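Local coordinates for protein glutathione S-transferase domain (Xanthobacter autotrophicus, PDB 4HZ2) that binds glutathione and probably acts as a glutathione transferase, at residues B[107-119]-B[171-183]. Sequence-based numbering, arbitrary orientation. Where two conformers were deposited one is given.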
loop_
_atom_site.group_PDB
_atom_site.type_symbol
_atom_site.label_atom_id
_atom_site.label_comp_id
_atom_site.label_asym_id
_atom_site.label_seq_id
_atom_site.Cartn_x
_atom_site.Cartn_y
_atom_site.Cartn_z
ATOM N N LEU B 107 -8.169 -7.399 -16.139
ATOM C CA LEU B 107 -8.352 -5.961 -15.946
ATOM C C LEU B 107 -9.089 -5.658 -14.662
ATOM O O LEU B 107 -8.688 -4.743 -13.937
ATOM C CB LEU B 107 -9.119 -5.337 -17.124
ATOM C CG LEU B 107 -9.349 -3.826 -17.056
ATOM C CD1 LEU B 107 -8.019 -3.090 -17.127
ATOM C CD2 LEU B 107 -10.294 -3.356 -18.156
ATOM N N ALA B 108 -10.168 -6.400 -14.367
ATOM C CA ALA B 108 -10.955 -6.078 -13.182
ATOM C C ALA B 108 -10.117 -6.282 -11.904
ATOM O O ALA B 108 -10.155 -5.448 -10.970
ATOM C CB ALA B 108 -12.260 -6.876 -13.117
ATOM N N ARG B 109 -9.376 -7.375 -11.821
ATOM C CA ARG B 109 -8.530 -7.618 -10.649
ATOM C C ARG B 109 -7.466 -6.522 -10.533
ATOM O O ARG B 109 -7.146 -6.037 -9.441
ATOM C CB ARG B 109 -7.854 -8.974 -10.792
ATOM C CG ARG B 109 -6.843 -9.254 -9.711
ATOM C CD ARG B 109 -7.508 -9.495 -8.369
ATOM N NE ARG B 109 -6.677 -10.368 -7.549
ATOM C CZ ARG B 109 -6.794 -11.690 -7.516
ATOM N NH1 ARG B 109 -7.717 -12.302 -8.251
ATOM N NH2 ARG B 109 -5.988 -12.407 -6.743
ATOM N N THR B 110 -6.892 -6.152 -11.684
ATOM C CA THR B 110 -5.883 -5.097 -11.660
ATOM C C THR B 110 -6.463 -3.767 -11.172
ATOM O O THR B 110 -5.818 -3.044 -10.380
ATOM C CB THR B 110 -5.214 -4.954 -13.014
ATOM O OG1 THR B 110 -4.376 -6.091 -13.198
ATOM C CG2 THR B 110 -4.352 -3.695 -13.084
ATOM N N ARG B 111 -7.677 -3.443 -11.624
ATOM C CA ARG B 111 -8.338 -2.227 -11.119
ATOM C C ARG B 111 -8.540 -2.295 -9.612
ATOM O O ARG B 111 -8.355 -1.287 -8.905
ATOM C CB ARG B 111 -9.663 -1.944 -11.820
ATOM C CG ARG B 111 -9.487 -1.645 -13.298
ATOM C CD ARG B 111 -8.610 -0.425 -13.503
ATOM N NE ARG B 111 -8.614 -0.012 -14.904
ATOM C CZ ARG B 111 -7.583 0.569 -15.505
ATOM N NH1 ARG B 111 -6.483 0.808 -14.802
ATOM N NH2 ARG B 111 -7.670 0.912 -16.796
ATOM N N VAL B 112 -8.905 -3.489 -9.110
ATOM C CA VAL B 112 -9.009 -3.666 -7.667
ATOM C C VAL B 112 -7.643 -3.387 -6.992
ATOM O O VAL B 112 -7.559 -2.647 -6.008
ATOM C CB VAL B 112 -9.501 -5.081 -7.264
ATOM C CG1 VAL B 112 -9.294 -5.286 -5.759
ATOM C CG2 VAL B 112 -10.960 -5.276 -7.626
ATOM N N HIS B 113 -6.569 -4.015 -7.485
ATOM C CA HIS B 113 -5.233 -3.779 -6.917
ATOM C C HIS B 113 -4.901 -2.309 -6.864
ATOM O O HIS B 113 -4.349 -1.843 -5.867
ATOM C CB HIS B 113 -4.139 -4.513 -7.706
ATOM C CG HIS B 113 -4.263 -5.999 -7.647
ATOM N ND1 HIS B 113 -3.848 -6.817 -8.674
ATOM C CD2 HIS B 113 -4.685 -6.831 -6.648
ATOM C CE1 HIS B 113 -4.043 -8.086 -8.330
ATOM N NE2 HIS B 113 -4.565 -8.120 -7.118
ATOM N N GLU B 114 -5.189 -1.592 -7.956
ATOM C CA GLU B 114 -4.880 -0.149 -8.012
ATOM C C GLU B 114 -5.537 0.611 -6.869
ATOM O O GLU B 114 -4.890 1.416 -6.192
ATOM C CB GLU B 114 -5.286 0.448 -9.361
ATOM C CG GLU B 114 -4.481 -0.103 -10.511
ATOM C CD GLU B 114 -4.973 0.426 -11.840
ATOM O OE1 GLU B 114 -6.102 0.986 -11.852
ATOM O OE2 GLU B 114 -4.261 0.263 -12.863
ATOM N N TRP B 115 -6.821 0.355 -6.639
ATOM C CA TRP B 115 -7.501 1.024 -5.533
ATOM C C TRP B 115 -6.917 0.612 -4.172
ATOM O O TRP B 115 -6.868 1.437 -3.247
ATOM C CB TRP B 115 -9.017 0.771 -5.560
ATOM C CG TRP B 115 -9.705 1.462 -6.651
ATOM C CD1 TRP B 115 -10.420 0.889 -7.684
ATOM C CD2 TRP B 115 -9.871 2.888 -6.791
ATOM N NE1 TRP B 115 -10.957 1.886 -8.496
ATOM C CE2 TRP B 115 -10.674 3.106 -7.932
ATOM C CE3 TRP B 115 -9.428 3.995 -6.051
ATOM C CZ2 TRP B 115 -10.983 4.390 -8.394
ATOM C CZ3 TRP B 115 -9.769 5.296 -6.500
ATOM C CH2 TRP B 115 -10.549 5.465 -7.662
ATOM N N LEU B 116 -6.501 -0.649 -4.028
ATOM C CA LEU B 116 -5.946 -1.059 -2.734
ATOM C C LEU B 116 -4.618 -0.356 -2.451
ATOM O O LEU B 116 -4.344 -0.013 -1.289
ATOM C CB LEU B 116 -5.724 -2.590 -2.688
ATOM C CG LEU B 116 -6.959 -3.477 -2.851
ATOM C CD1 LEU B 116 -6.560 -4.944 -2.807
ATOM C CD2 LEU B 116 -7.985 -3.186 -1.742
ATOM N N PHE B 117 -3.763 -0.167 -3.473
ATOM C CA PHE B 117 -2.514 0.537 -3.226
ATOM C C PHE B 117 -2.737 2.042 -3.063
ATOM O O PHE B 117 -2.093 2.695 -2.217
ATOM C CB PHE B 117 -1.429 0.192 -4.277
ATOM C CG PHE B 117 -0.951 -1.211 -4.157
ATOM C CD1 PHE B 117 -0.172 -1.600 -3.072
ATOM C CD2 PHE B 117 -1.321 -2.143 -5.096
ATOM C CE1 PHE B 117 0.259 -2.929 -2.920
ATOM C CE2 PHE B 117 -0.922 -3.482 -4.969
ATOM C CZ PHE B 117 -0.117 -3.872 -3.878
ATOM N N PHE B 118 -3.667 2.588 -3.854
ATOM C CA PHE B 118 -4.112 3.961 -3.608
ATOM C C PHE B 118 -4.566 4.142 -2.169
ATOM O O PHE B 118 -4.197 5.120 -1.487
ATOM C CB PHE B 118 -5.220 4.377 -4.599
ATOM C CG PHE B 118 -5.967 5.621 -4.202
ATOM C CD1 PHE B 118 -5.483 6.889 -4.547
ATOM C CD2 PHE B 118 -7.203 5.529 -3.544
ATOM C CE1 PHE B 118 -6.205 8.028 -4.197
ATOM C CE2 PHE B 118 -7.923 6.664 -3.196
ATOM C CZ PHE B 118 -7.429 7.919 -3.550
ATOM N N GLU B 119 -5.365 3.191 -1.682
ATOM C CA GLU B 119 -5.845 3.300 -0.321
ATOM C C GLU B 119 -4.672 3.373 0.684
ATOM O O GLU B 119 -4.667 4.183 1.622
ATOM C CB GLU B 119 -6.820 2.155 0.026
ATOM C CG GLU B 119 -7.482 2.360 1.358
ATOM C CD GLU B 119 -6.840 1.533 2.496
ATOM O OE1 GLU B 119 -6.003 0.653 2.222
ATOM O OE2 GLU B 119 -7.174 1.771 3.682
ATOM N N LEU B 171 -16.366 1.101 -7.406
ATOM C CA LEU B 171 -14.972 1.403 -7.757
ATOM C C LEU B 171 -14.434 0.601 -8.970
ATOM O O LEU B 171 -13.591 1.100 -9.720
ATOM C CB LEU B 171 -14.037 1.239 -6.554
ATOM C CG LEU B 171 -14.227 2.333 -5.485
ATOM C CD1 LEU B 171 -13.327 2.010 -4.279
ATOM C CD2 LEU B 171 -13.938 3.736 -6.038
ATOM N N VAL B 172 -14.928 -0.619 -9.164
ATOM C CA VAL B 172 -14.450 -1.497 -10.248
ATOM C C VAL B 172 -15.607 -2.226 -10.918
ATOM O O VAL B 172 -16.465 -2.780 -10.226
ATOM C CB VAL B 172 -13.484 -2.581 -9.716
ATOM C CG1 VAL B 172 -13.044 -3.497 -10.856
ATOM C CG2 VAL B 172 -12.297 -1.923 -9.028
ATOM N N GLY B 173 -15.608 -2.246 -12.252
ATOM C CA GLY B 173 -16.614 -2.981 -12.978
ATOM C C GLY B 173 -18.020 -2.537 -12.641
ATOM O O GLY B 173 -18.261 -1.340 -12.457
ATOM N N GLU B 174 -18.943 -3.508 -12.578
ATOM C CA GLU B 174 -20.373 -3.259 -12.443
ATOM C C GLU B 174 -20.979 -3.728 -11.105
ATOM O O GLU B 174 -22.199 -3.836 -10.961
ATOM C CB GLU B 174 -21.105 -3.868 -13.652
ATOM C CG GLU B 174 -20.621 -3.196 -14.939
ATOM C CD GLU B 174 -21.364 -3.623 -16.168
ATOM O OE1 GLU B 174 -22.297 -4.441 -16.033
ATOM O OE2 GLU B 174 -21.002 -3.131 -17.263
ATOM N N GLY B 175 -20.117 -3.997 -10.124
ATOM C CA GLY B 175 -20.585 -4.421 -8.813
ATOM C C GLY B 175 -19.542 -4.190 -7.723
ATOM O O GLY B 175 -18.398 -3.846 -8.019
ATOM N N PRO B 176 -19.940 -4.381 -6.453
ATOM C CA PRO B 176 -19.030 -4.182 -5.310
ATOM C C PRO B 176 -17.899 -5.220 -5.263
ATOM O O PRO B 176 -18.104 -6.401 -5.624
ATOM C CB PRO B 176 -19.945 -4.378 -4.085
ATOM C CG PRO B 176 -21.119 -5.151 -4.588
ATOM C CD PRO B 176 -21.288 -4.835 -6.053
ATOM N N THR B 177 -16.734 -4.784 -4.789
ATOM C CA THR B 177 -15.568 -5.657 -4.664
ATOM C C THR B 177 -14.837 -5.273 -3.393
ATOM O O THR B 177 -15.237 -4.315 -2.698
ATOM C CB THR B 177 -14.582 -5.513 -5.857
ATOM O OG1 THR B 177 -14.100 -4.157 -5.898
ATOM C CG2 THR B 177 -15.237 -5.904 -7.209
ATOM N N ILE B 178 -13.734 -5.970 -3.081
ATOM C CA ILE B 178 -12.923 -5.555 -1.928
ATOM C C ILE B 178 -12.313 -4.158 -2.106
ATOM O O ILE B 178 -11.870 -3.555 -1.123
ATOM C CB ILE B 178 -11.802 -6.560 -1.594
ATOM C CG1 ILE B 178 -10.858 -6.773 -2.776
ATOM C CG2 ILE B 178 -12.410 -7.874 -1.116
ATOM C CD1 ILE B 178 -9.581 -7.526 -2.397
ATOM N N ALA B 179 -12.263 -3.640 -3.336
ATOM C CA ALA B 179 -11.825 -2.244 -3.467
ATOM C C ALA B 179 -12.801 -1.321 -2.725
ATOM O O ALA B 179 -12.370 -0.428 -1.978
ATOM C CB ALA B 179 -11.712 -1.861 -4.923
ATOM N N ASP B 180 -14.116 -1.537 -2.901
ATOM C CA ASP B 180 -15.085 -0.725 -2.160
ATOM C C ASP B 180 -14.915 -0.918 -0.655
ATOM O O ASP B 180 -14.964 0.037 0.113
ATOM C CB ASP B 180 -16.530 -0.993 -2.585
ATOM C CG ASP B 180 -16.720 -0.868 -4.075
ATOM O OD1 ASP B 180 -16.839 0.279 -4.608
ATOM O OD2 ASP B 180 -16.671 -1.903 -4.762
ATOM N N LEU B 181 -14.754 -2.170 -0.209
ATOM C CA LEU B 181 -14.571 -2.421 1.224
ATOM C C LEU B 181 -13.337 -1.679 1.775
ATOM O O LEU B 181 -13.425 -1.037 2.826
ATOM C CB LEU B 181 -14.448 -3.929 1.521
ATOM C CG LEU B 181 -15.635 -4.835 1.168
ATOM C CD1 LEU B 181 -15.405 -6.289 1.615
ATOM C CD2 LEU B 181 -16.920 -4.280 1.790
ATOM N N ALA B 182 -12.209 -1.763 1.055
ATOM C CA ALA B 182 -10.972 -1.174 1.534
ATOM C C ALA B 182 -11.106 0.337 1.739
ATOM O O ALA B 182 -10.592 0.869 2.718
ATOM C CB ALA B 182 -9.784 -1.476 0.621
ATOM N N LEU B 183 -11.785 1.022 0.813
ATOM C CA LEU B 183 -11.928 2.486 0.919
ATOM C C LEU B 183 -13.116 2.887 1.798
ATOM O O LEU B 183 -13.149 4.008 2.338
ATOM C CB LEU B 183 -11.971 3.146 -0.468
ATOM C CG LEU B 183 -10.547 3.223 -1.072
ATOM C CD1 LEU B 183 -10.535 3.151 -2.590
ATOM C CD2 LEU B 183 -9.759 4.428 -0.566
#
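Trp115 lies against Leu171, Val172 and Ala179, making the largest contribution from helix 107-119. Leu171 CB sits over one face of the indole, 3.9 Å from the centroid of the Trp115 five-membered ring, a CH-pi contact, and Leu171 CD2 lies above the same ring system nearer its rim. Val172 CG2 meets the edge, 3.6 Å from Trp115 CD1. Between them the pyrrole nitrogen, Trp115 NE1, gives a weak, bent hydrogen bond to Leu171 O (3.0 Å, 131° at the hydrogen).

One turn back, Val112 spreads its two methyls. Val112 and Ile178 cross at about a right angle; Val112 CG1, anti to the backbone N (chi1 168°), lies 3.7 Å from Ile178 CG1, while CG2 meets Val172 CG2 and, tip to tip, Thr177. One turn on, Leu116 CD2 presses tightly on Ala182 CB, 3.4 Å away. In the conformer given, Leu183 CD2 packs on Glu119 CG and reaches the edge of Phe118. Ala179 and Ala182 face the partner, which probably helps close packing; helical segments 107-119 and 178-183 run nearly parallel, their axes 8.9 Å apart and inclined by 9°.

Behind this layer, Thr177 and Asp180 form a capping box: Thr177 OG1 accepts from Ala179 N, and Asp180 OD2 from Thr177 N. Asp180 OD1 takes Leu171 N through its syn lone pair at 3.0 Å, tying the loop to the helix start, and also accepts from Trp206 NE1 of helix 201-211. Such a box is consistent with the GST C-terminal domain fold.

His164 adds an edge-to-face contact to Trp115, and Arg86 of the second subunit a cation-pi contact. Glu119 OE2 forms a salt bridge with Lys36 and OE1 accepts from Asn89; its side chain is about 6 Å from a bound glutathione. Within this mainly apolar contact, three N-H partners satisfy the buried Asp180 carboxylate and would help fix its rotation; with the helix start they probably stabilise its negative charge.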